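Local coordinates for protein phosphotransferase ChpT (Brucella abortus, PDB 4QPK) that acts as a homodimeric histidine phosphotransferase in the phosphorelay that controls cell growth, division and survival inside mammalian host cells, at residues M82-I85 against K86-R90; D117-N120 against V121-Y125; E172-D175 against T176-R179; S212-P215 against Y216-L220. One frame throughout, in Å; residues are numbered along the deposited sequence.

Contact 1 (M82-I85 against K86-R90); sequences MALI and KSSAR
Met82 to Arg90 form two and a half turns of helix 78-102. This helix pairs with helix 43-74 in the helical hairpin of the dimerization and histidine phosphotransfer domain. Within it, Leu84 and Ser88 touch through both backbone and side chain. Leu84 O accepts Ser88 N at 2.9 Å, the ordinary helical bond. It also accepts the hydroxyl of Ser88, with OG 2.8 Å from Leu84 O. The two donors come from opposite faces of the carbonyl plane, and the hydroxyl is tilted 33° out of it. The first torsion of Ser88 explains this: chi1 is -60°, which sets OG beside its own N and turns it back toward the preceding turn. Leu84 CD1 lies 3.6 Å from Ser88 OG, so a methyl group flanks the hydroxyl.

Ser87 is held less firmly. Its OG is 3.3 Å from Ala83 O and 3.4 Å from Leu84 O. Both bonds are weak, and which of the two the one proton uses is not settled. Backbone bonds from Lys86 N to Met82 O and from Ala89 N to Ile85 O continue the helix, each 2.9 Å long.

Ile85 faces Leu69 of helix 43-74 and also Leu69 of the second subunit. The extended Lys86 chain carries NZ to a salt bridge with Glu73 of the second subunit. The buried Ser88 hydroxyl therefore spends its proton inside its own helix, which lets a polar group lie against Ala64 and Ile65, while Lys86 carries its charge across the dimer interface.

Contact 2 (D117-N120 against V121-Y125); sequences DAQN and VATEY. With NA (sodium ion), chain E.
Gln119 O is gripped by two donors of Thr123. The backbone N of Thr123 lies 2.9 Å from Gln119 O, and its OG1 lies 2.8 Å from the same oxygen. They approach from opposite faces of the carbonyl plane, with the hydroxyl tilted 34° out of it. OG1 stands anti to the carbonyl carbon of Thr123 (chi1 -60°), which points it back along the helix. The Gln119 and Thr123 side chains run side by side in the same direction. A water joins their ends: it accepts from Gln119 NE2 at 3.0 Å and donates to Thr123 OG1 at 2.7 Å. The hydroxyl is thus both donor and acceptor.

Val121 packs back on the preceding turn, its CG2 3.5 Å from Ala118 O. Further along, Glu124 bends at chi2 (61°). Its OE2 and its backbone O each bind the sodium ion at 3.0 Å, long for sodium, so the coordination is loose. Asn128 belongs to the same site. The Glu124 carboxylate meets Arg90 through both oxygens, OE1 to NH2 and OE2 to NE.

Helix 115-126 is packed on several sides. Val121 meets Phe98 and Ile101 of helix 78-102. Ala122 and Thr123 lie on Phe133 of strand 132-136, and Ala118 reaches Val147 and Leu151 of helix 144-160.

Contact 3 (E172-D175 against T176-R179); sequences EGSD and TDPR
Glu172 and Arg179 form the tight end of this beta hairpin, and the loop from Ser174 to Asp177 forms its solvent end. The first two are an antiparallel hydrogen-bonded pair. Glu172 N gives a bond of 2.8 Å to Arg179 O, lying in the carbonyl plane. The return bond, Arg179 N to Glu172 O, is 2.9 Å long, but its donor sits well above the carbonyl plane. Both side chains lie on the same face of the sheet. Arg179 NE forms a salt bridge of 2.7 Å with Glu172 OE1, in the guanidinium plane, and NH2 adds a weak bond to the same oxygen. The two flat groups are turned 76° against each other. Arg179 bends at chi3 (62°), which brings the guanidinium back over Gly173 N.

The loop is more exposed. Ser174 OG accepts Asp177 N at 2.8 Å. The bond from Ser174 N to Asp177 O is long, 3.2 Å, and comes from above the carbonyl plane. Thr176 OG1 donates to Asp177 OD2 at 3.0 Å, from above the carboxylate plane. Pro178 has no N-H to offer Ser174 O.

A backbone bond and the hydroxyls of Ser174 and Thr176 hold the turn, one donating to a carboxylate; the strand ends add a salt bridge to their backbone pair. With OE1 on Arg179 and OE2 paired with Arg170, the Glu172 carboxylate would probably stay charged.

Contact 4 (S212-P215 against Y216-L220); sequences SVQP and YYTLL
Ser212 to Leu220 run into and along helix 213-225, in the domain that resembles the ATP-binding domain of histidine kinases but lacks the regions needed to bind ATP. The backbone bonds come first. Tyr217 N reaches Val213 O at 2.8 Å. Those at either end are longer: Tyr216 N to Ser212 O is 3.3 Å and Leu219 N to Pro215 O is 3.2 Å.

Side-chain polar bonds follow. Thr218 adds its hydroxyl to the helical bond on Gln214 O, so this oxygen takes both N and OG1 from opposite sides of its plane. Gln214 NE2 bonds to Asn152. Tyr216 OH bonds to Leu41 N, and Tyr217 OH bonds to Lys148 NZ. The two tyrosines therefore tie the helix to different parts of the chain.

In nonpolar packing, Pro215 and Leu219 lie on Phe195 of helix 193-199. Val213 meets Leu46 and Leu49 of helix 43-74, and Tyr217 touches Leu44 of the second subunit.

The Gln214 chain bends at chi2 (-84°), which turns the amide toward Thr218: NE2 ends 3.0 Å from Thr218 OG1, at an angle too poor for a hydrogen bond, while that hydroxyl donates to Gln214 O at 2.8 Å.

Contacts 1 and 2 are joined directly: Arg90 NE forms a 2.6 Å salt bridge with Glu124 OE2, linking the phosphotransfer helices to the C-terminal domain. The sodium ion sits by this junction, about 8 Å from the Ser87 side chain. Contact 4 lies across the centre of the chain from contact 2, with nearest atoms about 8 Å apart. Contacts 1 and 4 both touch the second subunit, although their centres are about 31 Å apart. Contact 3 is remote at a hairpin tip, about 39 Å between centres from contact 1. His56, the residue phosphorylated in the relay but not modified here, lies on helix 43-74, against which contacts 1 and 4 both pack.

Contact 1 (M82-I85 against K86-R90)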
# COMPACT_ATOMS: atom_id res chain seq x y z
N MET B 82 -25.69 -9.80 -0.28
CA MET B 82 -25.43 -8.49 -0.84
C MET B 82 -25.06 -7.48 0.24
O MET B 82 -24.18 -6.64 0.05
CB MET B 82 -26.64 -7.99 -1.62
CG MET B 82 -26.91 -8.82 -2.87
SD MET B 82 -25.47 -9.15 -3.91
CE MET B 82 -24.77 -7.51 -4.13
N ALA B 83 -25.73 -7.57 1.39
CA ALA B 83 -25.43 -6.66 2.49
C ALA B 83 -23.99 -6.85 2.96
O ALA B 83 -23.30 -5.87 3.23
CB ALA B 83 -26.40 -6.85 3.64
N LEU B 84 -23.54 -8.11 3.03
CA LEU B 84 -22.17 -8.43 3.40
C LEU B 84 -21.17 -7.85 2.39
O LEU B 84 -20.14 -7.28 2.76
CB LEU B 84 -21.98 -9.96 3.47
CG LEU B 84 -20.54 -10.41 3.75
CD1 LEU B 84 -20.07 -9.99 5.14
CD2 LEU B 84 -20.41 -11.90 3.56
N ILE B 85 -21.47 -8.00 1.10
CA ILE B 85 -20.59 -7.47 0.06
C ILE B 85 -20.50 -5.96 0.22
O ILE B 85 -19.41 -5.37 0.17
CB ILE B 85 -21.08 -7.88 -1.35
CG1 ILE B 85 -20.89 -9.39 -1.58
CG2 ILE B 85 -20.32 -7.09 -2.44
CD1 ILE B 85 -21.68 -9.93 -2.80
N LYS B 86 -21.64 -5.33 0.48
CA LYS B 86 -21.68 -3.88 0.62
C LYS B 86 -20.88 -3.37 1.82
O LYS B 86 -20.08 -2.44 1.69
CB LYS B 86 -23.15 -3.41 0.74
CG LYS B 86 -23.29 -1.88 0.75
CD LYS B 86 -24.74 -1.45 0.85
CE LYS B 86 -24.87 0.07 0.72
NZ LYS B 86 -26.28 0.51 0.81
N SER B 87 -21.07 -3.98 2.98
CA SER B 87 -20.35 -3.47 4.15
C SER B 87 -18.86 -3.80 4.08
O SER B 87 -18.03 -3.05 4.58
CB SER B 87 -20.97 -4.00 5.44
OG SER B 87 -20.91 -5.41 5.50
N SER B 88 -18.51 -4.93 3.45
CA SER B 88 -17.11 -5.32 3.35
C SER B 88 -16.38 -4.42 2.35
O SER B 88 -15.21 -4.07 2.56
CB SER B 88 -17.00 -6.78 2.94
OG SER B 88 -17.64 -7.62 3.91
N ALA B 89 -17.05 -4.08 1.26
CA ALA B 89 -16.47 -3.13 0.30
C ALA B 89 -16.31 -1.75 0.93
O ALA B 89 -15.32 -1.05 0.68
CB ALA B 89 -17.33 -3.05 -0.98
N ARG B 90 -17.29 -1.34 1.74
CA ARG B 90 -17.18 -0.05 2.44
C ARG B 90 -16.00 -0.06 3.42
O ARG B 90 -15.27 0.93 3.53
CB ARG B 90 -18.48 0.30 3.16
CG ARG B 90 -18.44 1.69 3.78
CD ARG B 90 -19.77 2.11 4.39
NE ARG B 90 -19.66 3.45 4.96
CZ ARG B 90 -20.66 4.13 5.50
NH1 ARG B 90 -21.88 3.62 5.53
NH2 ARG B 90 -20.44 5.35 5.99

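Contact 2 (D117-N120 against V121-Y125)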
# COMPACT_ATOMS: atom_id res chain seq x y z
N ASP B 117 -9.75 16.90 4.97
CA ASP B 117 -9.61 15.59 4.33
C ASP B 117 -9.22 14.53 5.36
O ASP B 117 -9.68 13.39 5.31
CB ASP B 117 -8.57 15.64 3.20
CG ASP B 117 -9.04 16.46 2.02
OD1 ASP B 117 -10.26 16.46 1.73
OD2 ASP B 117 -8.18 17.09 1.37
N ALA B 118 -8.32 14.91 6.26
CA ALA B 118 -7.91 14.00 7.33
C ALA B 118 -9.11 13.62 8.19
O ALA B 118 -9.31 12.45 8.52
CB ALA B 118 -6.79 14.64 8.19
N GLN B 119 -9.91 14.62 8.56
CA GLN B 119 -11.10 14.34 9.37
C GLN B 119 -12.04 13.40 8.63
O GLN B 119 -12.59 12.46 9.22
CB GLN B 119 -11.82 15.64 9.77
CG GLN B 119 -13.06 15.38 10.60
CD GLN B 119 -13.75 16.64 11.07
OE1 GLN B 119 -13.35 17.75 10.71
NE2 GLN B 119 -14.81 16.49 11.86
N ASN B 120 -12.23 13.63 7.33
CA ASN B 120 -13.14 12.76 6.58
C ASN B 120 -12.68 11.30 6.55
O ASN B 120 -13.47 10.40 6.83
CB ASN B 120 -13.30 13.28 5.15
CG ASN B 120 -14.17 14.53 5.08
OD1 ASN B 120 -14.94 14.82 5.99
ND2 ASN B 120 -14.06 15.26 3.99
N VAL B 121 -11.41 11.06 6.23
CA VAL B 121 -10.99 9.66 6.10
C VAL B 121 -10.89 9.03 7.49
O VAL B 121 -11.13 7.84 7.64
CB VAL B 121 -9.63 9.49 5.32
CG1 VAL B 121 -9.77 10.07 3.91
CG2 VAL B 121 -8.43 10.12 6.07
N ALA B 122 -10.56 9.82 8.51
CA ALA B 122 -10.52 9.24 9.86
C ALA B 122 -11.92 8.85 10.35
O ALA B 122 -12.12 7.80 10.95
CB ALA B 122 -9.87 10.20 10.84
N THR B 123 -12.89 9.72 10.10
CA THR B 123 -14.26 9.46 10.56
C THR B 123 -14.83 8.20 9.90
O THR B 123 -15.43 7.35 10.56
CB THR B 123 -15.16 10.68 10.29
OG1 THR B 123 -14.61 11.79 11.00
CG2 THR B 123 -16.59 10.42 10.77
N GLU B 124 -14.60 8.06 8.60
CA GLU B 124 -15.09 6.88 7.88
C GLU B 124 -14.33 5.62 8.34
O GLU B 124 -14.92 4.53 8.46
CB GLU B 124 -14.94 7.10 6.37
CG GLU B 124 -15.40 5.97 5.46
CD GLU B 124 -16.87 5.64 5.60
OE1 GLU B 124 -17.65 6.47 6.14
OE2 GLU B 124 -17.26 4.55 5.10
N TYR B 125 -13.04 5.76 8.59
CA TYR B 125 -12.23 4.65 9.07
C TYR B 125 -12.79 4.13 10.39
O TYR B 125 -12.96 2.92 10.57
CB TYR B 125 -10.76 5.08 9.24
CG TYR B 125 -9.82 4.00 9.74
CD1 TYR B 125 -9.22 3.13 8.86
CD2 TYR B 125 -9.52 3.89 11.09
CE1 TYR B 125 -8.34 2.15 9.31
CE2 TYR B 125 -8.65 2.90 11.55
CZ TYR B 125 -8.06 2.05 10.65
OH TYR B 125 -7.19 1.07 11.10
NA NA E . -16.52 2.45 7.06
O HOH W 1 -15.90 13.74 12.43

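Contact 3 (E172-D175 against T176-R179)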
# COMPACT_ATOMS: atom_id res chain seq x y z
N GLU B 172 -5.32 21.82 18.31
CA GLU B 172 -5.11 23.04 19.08
C GLU B 172 -3.91 23.80 18.54
O GLU B 172 -3.30 23.38 17.56
CB GLU B 172 -4.92 22.71 20.56
CG GLU B 172 -6.09 21.95 21.18
CD GLU B 172 -5.85 21.52 22.63
OE1 GLU B 172 -4.72 21.68 23.13
OE2 GLU B 172 -6.81 21.02 23.26
N GLY B 173 -3.56 24.92 19.17
CA GLY B 173 -2.41 25.70 18.74
C GLY B 173 -2.66 26.52 17.49
O GLY B 173 -3.80 26.80 17.12
N SER B 174 -1.57 26.95 16.86
CA SER B 174 -1.63 27.78 15.66
C SER B 174 -1.28 26.96 14.42
O SER B 174 -0.85 25.82 14.54
CB SER B 174 -0.66 28.95 15.77
OG SER B 174 0.67 28.47 15.81
N ASP B 175 -1.41 27.55 13.24
CA ASP B 175 -1.08 26.80 12.04
C ASP B 175 0.45 26.69 11.90
O ASP B 175 0.95 25.80 11.22
CB ASP B 175 -1.73 27.42 10.79
CG ASP B 175 -1.11 28.73 10.37
OD1 ASP B 175 -0.64 29.49 11.24
OD2 ASP B 175 -1.11 29.01 9.15
N THR B 176 1.18 27.57 12.58
CA THR B 176 2.64 27.48 12.60
C THR B 176 3.12 26.54 13.70
O THR B 176 4.15 25.87 13.56
CB THR B 176 3.29 28.87 12.80
OG1 THR B 176 2.78 29.47 13.99
CG2 THR B 176 2.99 29.77 11.61
N ASP B 177 2.37 26.47 14.79
CA ASP B 177 2.73 25.59 15.90
C ASP B 177 1.52 24.77 16.36
O ASP B 177 0.96 25.02 17.42
CB ASP B 177 3.31 26.38 17.07
CG ASP B 177 4.54 27.17 16.67
OD1 ASP B 177 5.66 26.61 16.77
OD2 ASP B 177 4.39 28.33 16.25
N PRO B 178 1.12 23.79 15.54
CA PRO B 178 -0.04 22.99 15.91
C PRO B 178 0.20 22.08 17.11
O PRO B 178 1.33 21.67 17.37
CB PRO B 178 -0.31 22.15 14.64
CG PRO B 178 1.04 22.07 13.97
CD PRO B 178 1.70 23.39 14.24
N ARG B 179 -0.87 21.77 17.83
CA ARG B 179 -0.82 20.78 18.90
C ARG B 179 -1.93 19.76 18.64
O ARG B 179 -3.07 20.13 18.37
CB ARG B 179 -0.98 21.44 20.28
CG ARG B 179 -1.08 20.45 21.43
CD ARG B 179 -0.95 21.12 22.80
NE ARG B 179 -2.01 22.09 23.06
CZ ARG B 179 -1.86 23.41 23.02
NH1 ARG B 179 -0.68 23.94 22.73
NH2 ARG B 179 -2.89 24.21 23.28

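Contact 4 (S212-P215 against Y216-L220)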
# COMPACT_ATOMS: atom_id res chain seq x y z
N SER B 212 4.96 -3.76 13.89
CA SER B 212 5.67 -2.68 14.57
C SER B 212 6.13 -1.53 13.67
O SER B 212 6.64 -0.53 14.17
CB SER B 212 6.88 -3.24 15.33
OG SER B 212 7.75 -3.95 14.45
N VAL B 213 5.97 -1.65 12.35
CA VAL B 213 6.38 -0.56 11.46
C VAL B 213 5.52 0.68 11.70
O VAL B 213 6.00 1.79 11.53
CB VAL B 213 6.32 -0.97 9.96
CG1 VAL B 213 4.91 -1.21 9.48
CG2 VAL B 213 7.01 0.09 9.07
N GLN B 214 4.27 0.51 12.13
CA GLN B 214 3.41 1.68 12.25
C GLN B 214 3.82 2.57 13.44
O GLN B 214 3.91 3.79 13.28
CB GLN B 214 1.93 1.25 12.36
CG GLN B 214 0.94 2.40 12.17
CD GLN B 214 0.70 3.16 13.44
OE1 GLN B 214 0.64 2.56 14.53
NE2 GLN B 214 0.53 4.47 13.34
N PRO B 215 4.09 1.98 14.63
CA PRO B 215 4.63 2.87 15.67
C PRO B 215 6.01 3.46 15.33
O PRO B 215 6.27 4.61 15.67
CB PRO B 215 4.71 1.97 16.91
CG PRO B 215 4.48 0.57 16.43
CD PRO B 215 3.64 0.70 15.19
N TYR B 216 6.86 2.68 14.66
CA TYR B 216 8.14 3.20 14.20
C TYR B 216 7.92 4.40 13.29
O TYR B 216 8.52 5.47 13.47
CB TYR B 216 8.93 2.10 13.47
CG TYR B 216 10.13 2.63 12.74
CD1 TYR B 216 11.34 2.83 13.39
CD2 TYR B 216 10.05 2.97 11.39
CE1 TYR B 216 12.44 3.33 12.71
CE2 TYR B 216 11.14 3.48 10.71
CZ TYR B 216 12.33 3.66 11.36
OH TYR B 216 13.41 4.17 10.66
N TYR B 217 7.02 4.23 12.33
CA TYR B 217 6.71 5.27 11.35
C TYR B 217 6.15 6.53 12.00
O TYR B 217 6.47 7.66 11.59
CB TYR B 217 5.71 4.70 10.33
CG TYR B 217 5.37 5.61 9.16
CD1 TYR B 217 6.35 6.05 8.28
CD2 TYR B 217 4.06 6.00 8.92
CE1 TYR B 217 6.02 6.86 7.20
CE2 TYR B 217 3.72 6.81 7.85
CZ TYR B 217 4.71 7.24 6.99
OH TYR B 217 4.36 8.04 5.93
N THR B 218 5.31 6.34 13.01
CA THR B 218 4.74 7.46 13.75
C THR B 218 5.85 8.34 14.35
O THR B 218 5.84 9.56 14.21
CB THR B 218 3.81 6.97 14.87
OG1 THR B 218 2.76 6.16 14.31
CG2 THR B 218 3.19 8.15 15.62
N LEU B 219 6.82 7.69 14.99
CA LEU B 219 7.94 8.40 15.61
C LEU B 219 8.82 9.07 14.56
O LEU B 219 9.31 10.18 14.75
CB LEU B 219 8.76 7.44 16.48
CG LEU B 219 7.97 6.90 17.68
CD1 LEU B 219 8.65 5.68 18.26
CD2 LEU B 219 7.79 7.98 18.75
N LEU B 220 9.01 8.38 13.43
CA LEU B 220 9.79 8.93 12.33
C LEU B 220 9.16 10.21 11.78
O LEU B 220 9.87 11.18 11.48
CB LEU B 220 9.92 7.88 11.22
CG LEU B 220 10.92 8.11 10.10
CD1 LEU B 220 12.34 8.11 10.66
CD2 LEU B 220 10.76 7.02 9.05